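Side-chain contacts in Lmo2051 protein (Listeria monocytogenes, PDB 3I18), which is of uncertain function but, as a membrane-bound member of the Lon-like peptidase S16 family, probably cleaves proteins, with the PDZ domain described here as one part: residues 16-21 and 73-78; 22-27 and 57-62; 42-47 and 87-92. One frame throughout, in Å; residues are numbered along the deposited sequence.

In the fold
Contact 1 lies at the surface, whereas contacts 2 and 3 are buried and lie on opposite sides of the chain's centre. The connection between strands 9-14 and 29-33 supplies one partner to contact 1 and one to contact 2; it meets the end of strand 66-76 in the first and the adjoining strand 56-63 in the second. These two contacts touch through Leu74 and Val57. Contact 3 sets helix 41-49 against strand 83-89. The chemistry follows location: a water and a few methyl and methylene groups outside, a methyl over a tyrosine ring within, and aliphatic packing with a wet, acidic margin beside the helix.

Contact 1 of 3, residues 16-21 and 73-78; sequences DDVPAA and KLTAID
Water 1 donates to Lys73 O at 3.0 Å and accepts from Ala20 N at 3.1 Å, which joins the two backbones through a single molecule. The ring of Pro19 packs close to the same carbonyl oxygen: its CB lies 4.0 Å from Lys73 O, with CG almost as near, and Pro19 CG also comes within 4.4 Å of Lys73 CB. The long chain of Lys73 then leads away, keeping its ammonium group off this apolar patch; its contribution here is the carbonyl and CB. Proline suits the start of the 3-10 turn because its ring fixes phi near -51° and it has no N-H to satisfy. The turn is closed by Ala21 N, which bonds to Val18 O at 2.9 Å. Ala20, whose small side chain fits against Ile85 of strand 83-89, leaves its N-H to the water.

Next to this bridge Val18 and Thr75 cross at about a right angle, with Val18 CG1 4.0 Å from Thr75 CG2. The threonine hydroxyl lies opposite the backbone nitrogen (chi1 -172°), and this rotation places the methyl between the two backbone branches, where it can face the valine. A beta-branched residue with both a methyl and a hydroxyl is well suited to a partly exposed strand end, where Thr75 also shares backbone hydrogen bonding with Gly84. Because the two segments are joined by one water and by a few carbon contacts, without a direct polar bond between them, the join is probably a rather adaptable one, with the solvent molecule filling the span between N-H and carbonyl.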
ATOM      1  N   ASP A  16      12.355   3.176   5.139  1.00 19.87           N
ATOM      2  CA  ASP A  16      13.191   4.177   4.479  1.00 19.72           C
ATOM      3  C   ASP A  16      14.202   3.645   3.469  1.00 22.79           C
ATOM      4  O   ASP A  16      14.899   4.426   2.821  1.00 23.74           O
ATOM      5  CB  ASP A  16      13.936   5.005   5.526  1.00 27.31           C
ATOM      6  CG  ASP A  16      14.721   4.146   6.492  1.00 31.84           C
ATOM      7  OD1 ASP A  16      15.365   3.170   6.040  1.00 31.06           O
ATOM      8  OD2 ASP A  16      14.708   4.447   7.706  1.00 47.19           O
ATOM      9  N   ASP A  17      14.287   2.328   3.326  1.00 13.74           N
ATOM     10  CA  ASP A  17      15.243   1.737   2.394  1.00 13.70           C
ATOM     11  C   ASP A  17      14.588   0.882   1.314  1.00 17.20           C
ATOM     12  O   ASP A  17      15.207  -0.041   0.781  1.00 16.40           O
ATOM     13  CB  ASP A  17      16.261   0.901   3.170  1.00 23.43           C
ATOM     14  CG  ASP A  17      15.601  -0.124   4.074  1.00 30.71           C
ATOM     15  OD1 ASP A  17      16.334  -0.883   4.745  1.00 36.18           O
ATOM     16  OD2 ASP A  17      14.350  -0.163   4.112  1.00 28.91           O
ATOM     17  N   VAL A  18      13.334   1.184   0.998  1.00  8.79           N
ATOM     18  CA  VAL A  18      12.607   0.437  -0.025  1.00 11.68           C
ATOM     19  C   VAL A  18      12.057   1.399  -1.075  1.00  7.55           C
ATOM     20  O   VAL A  18      11.932   2.596  -0.822  1.00  9.47           O
ATOM     21  CB  VAL A  18      11.429  -0.350   0.583  1.00 13.88           C
ATOM     22  CG1 VAL A  18      11.946  -1.363   1.595  1.00 18.12           C
ATOM     23  CG2 VAL A  18      10.450   0.608   1.247  1.00  9.64           C
ATOM     24  N   PRO A  19      11.727   0.884  -2.271  1.00 12.03           N
ATOM     25  CA  PRO A  19      11.194   1.746  -3.325  1.00  5.75           C
ATOM     26  C   PRO A  19      10.031   2.621  -2.865  1.00  8.27           C
ATOM     27  O   PRO A  19       9.915   3.772  -3.283  1.00  9.57           O
ATOM     28  CB  PRO A  19      10.789   0.750  -4.402  1.00 10.87           C
ATOM     29  CG  PRO A  19      11.858  -0.303  -4.276  1.00  9.42           C
ATOM     30  CD  PRO A  19      11.945  -0.485  -2.772  1.00  9.36           C
ATOM     31  N   ALA A  20       9.173   2.082  -2.006  1.00  7.49           N
ATOM     32  CA  ALA A  20       8.031   2.846  -1.515  1.00  6.23           C
ATOM     33  C   ALA A  20       8.437   4.176  -0.867  1.00 12.34           C
ATOM     34  O   ALA A  20       7.698   5.156  -0.940  1.00 13.91           O
ATOM     35  CB  ALA A  20       7.225   2.006  -0.526  1.00 11.20           C
ATOM     36  N   ALA A  21       9.609   4.215  -0.240  1.00  8.61           N
ATOM     37  CA  ALA A  21      10.072   5.429   0.422  1.00  6.86           C
ATOM     38  C   ALA A  21      10.294   6.588  -0.548  1.00 12.42           C
ATOM     39  O   ALA A  21      10.387   7.742  -0.131  1.00 17.89           O
ATOM     40  CB  ALA A  21      11.359   5.148   1.191  1.00 11.85           C
ATOM     41  N   LYS A  73       7.655  -0.857  -6.795  1.00  6.93           N
ATOM     42  CA  LYS A  73       8.106  -2.229  -6.945  1.00  6.86           C
ATOM     43  C   LYS A  73       7.963  -2.917  -5.598  1.00  7.03           C
ATOM     44  O   LYS A  73       8.301  -2.344  -4.556  1.00  7.67           O
ATOM     45  CB  LYS A  73       9.565  -2.264  -7.418  1.00 10.35           C
ATOM     46  CG  LYS A  73      10.136  -3.661  -7.635  1.00 14.20           C
ATOM     47  CD  LYS A  73      11.300  -3.636  -8.621  1.00 21.58           C
ATOM     48  CE  LYS A  73      10.816  -3.269 -10.021  1.00 15.24           C
ATOM     49  NZ  LYS A  73      11.894  -3.351 -11.050  1.00 31.57           N
ATOM     50  N   LEU A  74       7.449  -4.140  -5.618  1.00  7.39           N
ATOM     51  CA  LEU A  74       7.257  -4.901  -4.388  1.00  5.34           C
ATOM     52  C   LEU A  74       8.581  -5.495  -3.949  1.00  7.29           C
ATOM     53  O   LEU A  74       9.401  -5.888  -4.777  1.00  8.71           O
ATOM     54  CB  LEU A  74       6.245  -6.021  -4.614  1.00  4.94           C
ATOM     55  CG  LEU A  74       4.823  -5.569  -4.965  1.00  6.36           C
ATOM     56  CD1 LEU A  74       3.927  -6.783  -5.059  1.00  9.69           C
ATOM     57  CD2 LEU A  74       4.312  -4.619  -3.883  1.00  4.79           C
ATOM     58  N   THR A  75       8.787  -5.547  -2.640  1.00  7.40           N
ATOM     59  CA  THR A  75      10.012  -6.101  -2.083  1.00  5.74           C
ATOM     60  C   THR A  75       9.590  -7.196  -1.112  1.00  6.37           C
ATOM     61  O   THR A  75       8.401  -7.456  -0.960  1.00 10.79           O
ATOM     62  CB  THR A  75      10.828  -5.003  -1.350  1.00  7.66           C
ATOM     63  OG1 THR A  75      12.107  -5.528  -0.969  1.00 10.20           O
ATOM     64  CG2 THR A  75      10.079  -4.509  -0.122  1.00 12.21           C
ATOM     65  N   ALA A  76      10.547  -7.863  -0.481  1.00  5.08           N
ATOM     66  CA  ALA A  76      10.209  -8.911   0.473  1.00  8.93           C
ATOM     67  C   ALA A  76       9.986  -8.235   1.824  1.00  7.90           C
ATOM     68  O   ALA A  76      10.831  -7.449   2.259  1.00 10.90           O
ATOM     69  CB  ALA A  76      11.359  -9.917   0.569  1.00  8.32           C
ATOM     70  N   ILE A  77       8.866  -8.512   2.491  1.00  8.78           N
ATOM     71  CA  ILE A  77       8.635  -7.879   3.790  1.00  6.98           C
ATOM     72  C   ILE A  77       8.861  -8.790   4.987  1.00 13.51           C
ATOM     73  O   ILE A  77       8.692  -8.367   6.131  1.00 13.95           O
ATOM     74  CB  ILE A  77       7.220  -7.212   3.898  1.00  9.12           C
ATOM     75  CG1 ILE A  77       6.121  -8.179   3.460  1.00 12.60           C
ATOM     76  CG2 ILE A  77       7.186  -5.924   3.091  1.00 14.59           C
ATOM     77  CD1 ILE A  77       5.810  -9.248   4.494  1.00 16.82           C
ATOM     78  N   ASP A  78       9.243 -10.038   4.740  1.00 11.09           N
ATOM     79  CA  ASP A  78       9.538 -10.956   5.837  1.00 10.25           C
ATOM     80  C   ASP A  78      10.511 -12.042   5.388  1.00 12.54           C
ATOM     81  O   ASP A  78      10.739 -12.223   4.191  1.00 13.36           O
ATOM     82  CB  ASP A  78       8.248 -11.555   6.426  1.00 11.96           C
ATOM     83  CG  ASP A  78       7.522 -12.470   5.467  1.00 12.17           C
ATOM     84  OD1 ASP A  78       6.322 -12.744   5.708  1.00 20.26           O
ATOM     85  OD2 ASP A  78       8.139 -12.925   4.491  1.00 12.01           O
TER
HETATM   86  O   HOH W   1       8.892  -1.050  -1.964  1.00 12.67           O

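Contact 2 of 3, residues 22-27 and 57-62; sequences DVLHAG and VKINYK
Leu24 covers one face of the Tyr61 ring with its CD2 methyl. CD2 stands 3.8 Å from the centroid of the Tyr61 ring and only 13° off the ring normal, so its C-H groups meet the pi cloud almost squarely in a CH-pi contact. The same methyl reaches Ile59 CG2 at 4.4 Å, two residues back along the strand, where the side chain again points to this side of the sheet. Leucine fits because one methyl of its branched end, CD2, serves both the flat ring and Ile59, whereas its CB is turned to neither.

Val23 works nearer the phenol end of the ring. Its CG1 lies 3.4 Å from Tyr61 OH and 3.7 Å from Tyr61 CE1, approaching at a slant. The rotation of the valine (CG1 opposite the backbone N, chi1 176°) sends this methyl to the tyrosine. Tyr61 itself holds its ring between its backbone N and carbonyl carbon, at chi1 63°, which carries the ring out from the strand toward the loop. Ile59 O lies at the ring's edge, in its plane. A tyrosine serves well there, as the flat ring offers a face to Leu24 while its hydroxyl extends to the loop.

Around the cluster, Val23 also touches Ala70 of the next strand, and Ile59 packs on Ile30 and Ile33 of strand 29-33. At Gly27 the backbone takes a conformation in which a CB would jam against the preceding carbonyl O, which calls for glycine; the next residue, Asp28, accepts a hydrogen bond from His25 N. A proline-alanine turn, a buried leucine and a Gly-Asp pair leading into the next strand form a sequence pattern familiar from bacterial PDZ domains, and this contact packs that connection onto the sheet.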
ATOM      1  N   ASP A  22      10.380   6.279  -1.836  1.00 14.21           N
ATOM      2  CA  ASP A  22      10.603   7.298  -2.848  1.00 19.06           C
ATOM      3  C   ASP A  22       9.279   7.791  -3.439  1.00 19.31           C
ATOM      4  O   ASP A  22       9.271   8.612  -4.355  1.00 23.06           O
ATOM      5  CB  ASP A  22      11.507   6.725  -3.947  1.00 22.87           C
ATOM      6  CG  ASP A  22      12.670   7.642  -4.289  1.00 30.31           C
ATOM      7  OD1 ASP A  22      13.224   8.281  -3.369  1.00 32.42           O
ATOM      8  OD2 ASP A  22      13.041   7.707  -5.478  1.00 31.77           O
ATOM      9  N   VAL A  23       8.165   7.302  -2.895  1.00 18.27           N
ATOM     10  CA  VAL A  23       6.830   7.683  -3.368  1.00 11.61           C
ATOM     11  C   VAL A  23       5.857   8.070  -2.248  1.00 19.14           C
ATOM     12  O   VAL A  23       5.318   9.178  -2.235  1.00 17.34           O
ATOM     13  CB  VAL A  23       6.161   6.527  -4.161  1.00 15.64           C
ATOM     14  CG1 VAL A  23       4.741   6.911  -4.547  1.00 10.60           C
ATOM     15  CG2 VAL A  23       6.974   6.188  -5.392  1.00  9.71           C
ATOM     16  N   LEU A  24       5.630   7.147  -1.316  1.00 10.58           N
ATOM     17  CA  LEU A  24       4.686   7.367  -0.222  1.00  7.01           C
ATOM     18  C   LEU A  24       5.280   8.023   1.019  1.00 12.28           C
ATOM     19  O   LEU A  24       6.495   8.025   1.224  1.00 16.06           O
ATOM     20  CB  LEU A  24       4.048   6.028   0.179  1.00  9.66           C
ATOM     21  CG  LEU A  24       3.299   5.250  -0.909  1.00 12.44           C
ATOM     22  CD1 LEU A  24       2.921   3.877  -0.395  1.00 10.13           C
ATOM     23  CD2 LEU A  24       2.062   6.035  -1.338  1.00 12.36           C
ATOM     24  N   HIS A  25       4.400   8.587   1.839  1.00 14.54           N
ATOM     25  CA  HIS A  25       4.793   9.224   3.089  1.00 14.36           C
ATOM     26  C   HIS A  25       3.748   8.883   4.140  1.00 12.53           C
ATOM     27  O   HIS A  25       2.607   8.549   3.811  1.00 16.91           O
ATOM     28  CB  HIS A  25       4.887  10.747   2.932  1.00 13.20           C
ATOM     29  CG  HIS A  25       6.095  11.210   2.177  1.00 20.12           C
ATOM     30  ND1 HIS A  25       6.097  11.400   0.811  1.00 16.75           N
ATOM     31  CD2 HIS A  25       7.345  11.520   2.601  1.00 17.37           C
ATOM     32  CE1 HIS A  25       7.295  11.807   0.427  1.00 25.85           C
ATOM     33  NE2 HIS A  25       8.070  11.887   1.494  1.00 19.09           N
ATOM     34  N   ALA A  26       4.140   8.956   5.406  1.00 14.58           N
ATOM     35  CA  ALA A  26       3.220   8.659   6.492  1.00 12.89           C
ATOM     36  C   ALA A  26       2.055   9.634   6.418  1.00 16.63           C
ATOM     37  O   ALA A  26       2.254  10.840   6.257  1.00 17.64           O
ATOM     38  CB  ALA A  26       3.939   8.789   7.826  1.00 10.08           C
ATOM     39  N   GLY A  27       0.840   9.106   6.517  1.00 13.32           N
ATOM     40  CA  GLY A  27      -0.340   9.947   6.459  1.00 14.50           C
ATOM     41  C   GLY A  27      -1.080   9.858   5.138  1.00 15.41           C
ATOM     42  O   GLY A  27      -2.258  10.206   5.061  1.00 15.71           O
ATOM     43  N   VAL A  57       3.315  -2.502  -8.738  1.00  8.19           N
ATOM     44  CA  VAL A  57       1.904  -2.204  -8.494  1.00  6.66           C
ATOM     45  C   VAL A  57       1.656  -0.721  -8.730  1.00  3.93           C
ATOM     46  O   VAL A  57       2.497   0.114  -8.400  1.00  4.79           O
ATOM     47  CB  VAL A  57       1.461  -2.552  -7.039  1.00  4.38           C
ATOM     48  CG1 VAL A  57       1.502  -4.060  -6.821  1.00  7.07           C
ATOM     49  CG2 VAL A  57       2.340  -1.845  -6.028  1.00  5.95           C
ATOM     50  N   LYS A  58       0.508  -0.397  -9.312  1.00  5.82           N
ATOM     51  CA  LYS A  58       0.153   0.995  -9.567  1.00  8.56           C
ATOM     52  C   LYS A  58      -0.611   1.467  -8.349  1.00  7.67           C
ATOM     53  O   LYS A  58      -1.614   0.860  -7.973  1.00  7.50           O
ATOM     54  CB  LYS A  58      -0.734   1.124 -10.813  1.00 10.61           C
ATOM     55  CG  LYS A  58      -1.163   2.565 -11.103  1.00 10.57           C
ATOM     56  CD  LYS A  58      -1.776   2.726 -12.492  1.00 20.67           C
ATOM     57  CE  LYS A  58      -3.047   1.907 -12.646  1.00 29.79           C
ATOM     58  NZ  LYS A  58      -3.676   2.082 -13.995  1.00 17.85           N
ATOM     59  N   ILE A  59      -0.140   2.546  -7.731  1.00  6.27           N
ATOM     60  CA  ILE A  59      -0.780   3.062  -6.529  1.00  9.16           C
ATOM     61  C   ILE A  59      -1.372   4.454  -6.711  1.00  8.94           C
ATOM     62  O   ILE A  59      -0.677   5.374  -7.146  1.00  9.57           O
ATOM     63  CB  ILE A  59       0.232   3.117  -5.343  1.00 11.23           C
ATOM     64  CG1 ILE A  59       0.774   1.719  -5.028  1.00  9.22           C
ATOM     65  CG2 ILE A  59      -0.445   3.682  -4.103  1.00 14.22           C
ATOM     66  CD1 ILE A  59      -0.257   0.759  -4.467  1.00 14.43           C
ATOM     67  N   ASN A  60      -2.664   4.598  -6.411  1.00  8.64           N
ATOM     68  CA  ASN A  60      -3.316   5.906  -6.475  1.00  9.65           C
ATOM     69  C   ASN A  60      -3.454   6.316  -5.009  1.00  6.42           C
ATOM     70  O   ASN A  60      -4.004   5.566  -4.198  1.00  8.62           O
ATOM     71  CB  ASN A  60      -4.715   5.835  -7.118  1.00  8.03           C
ATOM     72  CG  ASN A  60      -4.670   5.621  -8.624  1.00 12.10           C
ATOM     73  OD1 ASN A  60      -4.609   4.493  -9.100  1.00 13.58           O
ATOM     74  ND2 ASN A  60      -4.695   6.716  -9.381  1.00 16.98           N
ATOM     75  N   TYR A  61      -2.942   7.488  -4.665  1.00  9.09           N
ATOM     76  CA  TYR A  61      -2.988   7.949  -3.280  1.00 11.80           C
ATOM     77  C   TYR A  61      -3.076   9.462  -3.210  1.00 10.82           C
ATOM     78  O   TYR A  61      -2.767  10.155  -4.173  1.00 13.74           O
ATOM     79  CB  TYR A  61      -1.723   7.498  -2.538  1.00 10.47           C
ATOM     80  CG  TYR A  61      -0.443   8.096  -3.095  1.00 10.23           C
ATOM     81  CD1 TYR A  61       0.143   7.592  -4.255  1.00 11.95           C
ATOM     82  CD2 TYR A  61       0.158   9.193  -2.481  1.00 11.30           C
ATOM     83  CE1 TYR A  61       1.297   8.170  -4.791  1.00 10.32           C
ATOM     84  CE2 TYR A  61       1.306   9.776  -3.011  1.00 12.08           C
ATOM     85  CZ  TYR A  61       1.868   9.261  -4.162  1.00 13.53           C
ATOM     86  OH  TYR A  61       3.001   9.837  -4.690  1.00 18.23           O
ATOM     87  N   LYS A  62      -3.494   9.971  -2.058  1.00 12.30           N
ATOM     88  CA  LYS A  62      -3.590  11.406  -1.865  1.00 16.22           C
ATOM     89  C   LYS A  62      -2.486  11.816  -0.908  1.00 15.82           C
ATOM     90  O   LYS A  62      -2.322  11.214   0.153  1.00 16.77           O
ATOM     91  CB  LYS A  62      -4.960  11.780  -1.286  1.00 24.45           C
ATOM     92  CG  LYS A  62      -5.295  11.042  -0.010  1.00 30.95           C
ATOM     93  CD  LYS A  62      -6.690  11.369   0.497  1.00 46.01           C
ATOM     94  CE  LYS A  62      -6.797  12.801   0.986  1.00 51.02           C
ATOM     95  NZ  LYS A  62      -8.116  13.042   1.654  1.00 51.96           N
TER

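Contact 3 of 3, residues 42-47 and 87-92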
ATOM      1  N   GLN A  42      -7.797  -5.902   4.570  1.00  8.70           N
ATOM      2  CA  GLN A  42      -7.584  -7.317   4.311  1.00 17.22           C
ATOM      3  C   GLN A  42      -7.539  -7.622   2.823  1.00 13.02           C
ATOM      4  O   GLN A  42      -6.672  -8.371   2.363  1.00 10.47           O
ATOM      5  CB  GLN A  42      -8.675  -8.155   4.982  1.00 21.17           C
ATOM      6  CG  GLN A  42      -8.624  -8.082   6.496  1.00 31.73           C
ATOM      7  CD  GLN A  42      -7.303  -8.592   7.048  1.00 42.05           C
ATOM      8  OE1 GLN A  42      -6.911  -8.254   8.169  1.00 44.62           O
ATOM      9  NE2 GLN A  42      -6.613  -9.418   6.265  1.00 29.88           N
ATOM     10  N   GLU A  43      -8.470  -7.047   2.064  1.00 11.53           N
ATOM     11  CA  GLU A  43      -8.492  -7.285   0.624  1.00  5.93           C
ATOM     12  C   GLU A  43      -7.240  -6.688  -0.010  1.00  9.68           C
ATOM     13  O   GLU A  43      -6.647  -7.275  -0.918  1.00  9.31           O
ATOM     14  CB  GLU A  43      -9.728  -6.657  -0.032  1.00 13.76           C
ATOM     15  CG  GLU A  43      -9.755  -6.944  -1.531  1.00 17.08           C
ATOM     16  CD  GLU A  43     -10.816  -6.193  -2.305  1.00 21.03           C
ATOM     17  OE1 GLU A  43     -10.692  -6.156  -3.552  1.00 20.86           O
ATOM     18  OE2 GLU A  43     -11.767  -5.652  -1.691  1.00 17.86           O
ATOM     19  N   PHE A  44      -6.856  -5.511   0.469  1.00 10.39           N
ATOM     20  CA  PHE A  44      -5.671  -4.818  -0.028  1.00  7.42           C
ATOM     21  C   PHE A  44      -4.440  -5.691   0.200  1.00 10.23           C
ATOM     22  O   PHE A  44      -3.637  -5.911  -0.711  1.00  8.72           O
ATOM     23  CB  PHE A  44      -5.543  -3.472   0.693  1.00  8.12           C
ATOM     24  CG  PHE A  44      -4.292  -2.705   0.366  1.00 10.85           C
ATOM     25  CD1 PHE A  44      -3.228  -2.679   1.259  1.00  9.30           C
ATOM     26  CD2 PHE A  44      -4.214  -1.936  -0.791  1.00  7.31           C
ATOM     27  CE1 PHE A  44      -2.104  -1.893   1.004  1.00 10.13           C
ATOM     28  CE2 PHE A  44      -3.097  -1.148  -1.058  1.00 14.76           C
ATOM     29  CZ  PHE A  44      -2.044  -1.121  -0.161  1.00  9.47           C
ATOM     30  N   ILE A  45      -4.310  -6.220   1.409  1.00  8.91           N
ATOM     31  CA  ILE A  45      -3.173  -7.072   1.740  1.00  7.43           C
ATOM     32  C   ILE A  45      -3.222  -8.376   0.957  1.00  9.42           C
ATOM     33  O   ILE A  45      -2.207  -8.809   0.413  1.00  8.93           O
ATOM     34  CB  ILE A  45      -3.138  -7.384   3.250  1.00 10.93           C
ATOM     35  CG1 ILE A  45      -2.989  -6.080   4.034  1.00 16.35           C
ATOM     36  CG2 ILE A  45      -1.979  -8.330   3.564  1.00 10.41           C
ATOM     37  CD1 ILE A  45      -3.279  -6.220   5.514  1.00 15.24           C
ATOM     38  N   ASP A  46      -4.392  -9.011   0.901  1.00  5.51           N
ATOM     39  CA  ASP A  46      -4.521 -10.267   0.157  1.00  7.11           C
ATOM     40  C   ASP A  46      -4.043 -10.082  -1.274  1.00  7.91           C
ATOM     41  O   ASP A  46      -3.350 -10.935  -1.823  1.00  9.17           O
ATOM     42  CB  ASP A  46      -5.977 -10.746   0.100  1.00 13.17           C
ATOM     43  CG  ASP A  46      -6.477 -11.283   1.420  1.00 18.17           C
ATOM     44  OD1 ASP A  46      -5.664 -11.811   2.207  1.00 19.87           O
ATOM     45  OD2 ASP A  46      -7.699 -11.190   1.659  1.00 18.63           O
ATOM     46  N   TYR A  47      -4.429  -8.963  -1.880  1.00  7.03           N
ATOM     47  CA  TYR A  47      -4.052  -8.696  -3.256  1.00  7.12           C
ATOM     48  C   TYR A  47      -2.543  -8.630  -3.425  1.00 13.57           C
ATOM     49  O   TYR A  47      -1.988  -9.256  -4.333  1.00 11.89           O
ATOM     50  CB  TYR A  47      -4.695  -7.397  -3.743  1.00 14.05           C
ATOM     51  CG  TYR A  47      -4.372  -7.114  -5.184  1.00  8.82           C
ATOM     52  CD1 TYR A  47      -3.300  -6.289  -5.531  1.00  9.37           C
ATOM     53  CD2 TYR A  47      -5.093  -7.731  -6.208  1.00 11.00           C
ATOM     54  CE1 TYR A  47      -2.952  -6.095  -6.862  1.00  7.93           C
ATOM     55  CE2 TYR A  47      -4.755  -7.542  -7.542  1.00 18.95           C
ATOM     56  CZ  TYR A  47      -3.683  -6.726  -7.861  1.00 14.90           C
ATOM     57  OH  TYR A  47      -3.320  -6.564  -9.178  1.00 18.64           O
ATOM     58  N   ILE A  87       5.235  -0.968   4.063  1.00 11.18           N
ATOM     59  CA  ILE A  87       4.556   0.018   4.896  1.00 10.35           C
ATOM     60  C   ILE A  87       3.687  -0.618   5.979  1.00 10.60           C
ATOM     61  O   ILE A  87       3.330  -1.797   5.895  1.00 12.48           O
ATOM     62  CB  ILE A  87       3.622   0.895   4.035  1.00 10.97           C
ATOM     63  CG1 ILE A  87       2.615  -0.001   3.299  1.00 12.99           C
ATOM     64  CG2 ILE A  87       4.426   1.713   3.037  1.00  8.28           C
ATOM     65  CD1 ILE A  87       1.658   0.743   2.368  1.00 10.27           C
ATOM     66  N   THR A  88       3.358   0.157   7.010  1.00 10.32           N
ATOM     67  CA  THR A  88       2.453  -0.322   8.046  1.00  7.54           C
ATOM     68  C   THR A  88       1.205   0.529   7.840  1.00  7.63           C
ATOM     69  O   THR A  88       1.290   1.660   7.342  1.00 11.66           O
ATOM     70  CB  THR A  88       3.002  -0.120   9.487  1.00  9.96           C
ATOM     71  OG1 THR A  88       3.304   1.263   9.707  1.00 14.88           O
ATOM     72  CG2 THR A  88       4.259  -0.954   9.703  1.00  8.84           C
ATOM     73  N   LEU A  89       0.052  -0.016   8.205  1.00  7.99           N
ATOM     74  CA  LEU A  89      -1.226   0.668   8.028  1.00  7.31           C
ATOM     75  C   LEU A  89      -1.889   0.965   9.364  1.00 10.02           C
ATOM     76  O   LEU A  89      -1.668   0.259  10.347  1.00 16.62           O
ATOM     77  CB  LEU A  89      -2.164  -0.214   7.202  1.00  8.36           C
ATOM     78  CG  LEU A  89      -1.543  -0.921   5.988  1.00 11.41           C
ATOM     79  CD1 LEU A  89      -2.536  -1.913   5.390  1.00 18.55           C
ATOM     80  CD2 LEU A  89      -1.118   0.106   4.967  1.00 19.42           C
ATOM     81  N   VAL A  90      -2.722   2.000   9.395  1.00 14.73           N
ATOM     82  CA  VAL A  90      -3.414   2.364  10.628  1.00 10.83           C
ATOM     83  C   VAL A  90      -4.292   1.219  11.137  1.00 18.17           C
ATOM     84  O   VAL A  90      -4.516   1.085  12.342  1.00 15.59           O
ATOM     85  CB  VAL A  90      -4.272   3.631  10.425  1.00 10.72           C
ATOM     86  CG1 VAL A  90      -5.142   3.877  11.648  1.00 14.20           C
ATOM     87  CG2 VAL A  90      -3.362   4.828  10.183  1.00 13.79           C
ATOM     88  N   ASP A  91      -4.774   0.384  10.219  1.00 16.50           N
ATOM     89  CA  ASP A  91      -5.624  -0.743  10.591  1.00 21.07           C
ATOM     90  C   ASP A  91      -4.848  -1.759  11.425  1.00 21.37           C
ATOM     91  O   ASP A  91      -5.439  -2.546  12.168  1.00 23.95           O
ATOM     92  CB  ASP A  91      -6.180  -1.429   9.338  1.00 33.09           C
ATOM     93  CG  ASP A  91      -7.422  -2.261   9.628  1.00 45.64           C
ATOM     94  OD1 ASP A  91      -8.490  -1.667   9.901  1.00 46.31           O
ATOM     95  OD2 ASP A  91      -7.333  -3.508   9.587  1.00 46.23           O
ATOM     96  N   ASP A  92      -3.523  -1.749  11.301  1.00 14.08           N
ATOM     97  CA  ASP A  92      -2.699  -2.680  12.062  1.00 22.08           C
ATOM     98  C   ASP A  92      -2.874  -2.452  13.563  1.00 24.18           C
ATOM     99  O   ASP A  92      -2.651  -3.357  14.368  1.00 27.12           O
ATOM    100  CB  ASP A  92      -1.216  -2.546  11.681  1.00 19.52           C
ATOM    101  CG  ASP A  92      -0.929  -3.008  10.260  1.00 34.00           C
ATOM    102  OD1 ASP A  92      -1.520  -4.022   9.827  1.00 28.56           O
ATOM    103  OD2 ASP A  92      -0.096  -2.371   9.579  1.00 31.16           O
TER
HETATM  104  O   HOH W   2      -8.326  -6.302   9.458  1.00 30.51           O
HETATM  105  O   HOH W   3      -5.571  -5.092   8.400  1.00 31.32           O
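In this PDZ domain helix 41-49 lies beside strand 83-89, and the side chain of Leu89 points to the helix and packs against it. Leu89 CD1 approaches Phe44 CD1 at 4.3 Å, coming to the ring at a slant, and meets Ile45 CD1 at 4.4 Å. Consecutive helix residues thus offer a broad ring and a slender branched chain to one methyl. Phe44 continues inward to Ile30 and Ile33, a position that favours a large aromatic residue.

Past the strand end the chain enters a 3-10 turn, and Asp92 folds back so that its OD2 accepts from Leu89 N at 2.7 Å. The bond is nearly straight at the hydrogen, 169°, although the donor sits 40° out of the carboxylate plane; an aspartate is short enough to close such a turn. At the margin, water 2 lies 2.7 Å from Gln42 OE1 and 3.0 Å from Asp91 OD2, a solvent link between two acceptors. Asp91 OD2 also takes a bond from Ser41 OG.

His100, from the C-terminal tag, packs on Ile45 and Leu89 and shares backbone hydrogen bonding with Ile87. A chain end lying between a helix and a strand edge is consistent with the peptide-binding groove characteristic of PDZ domains.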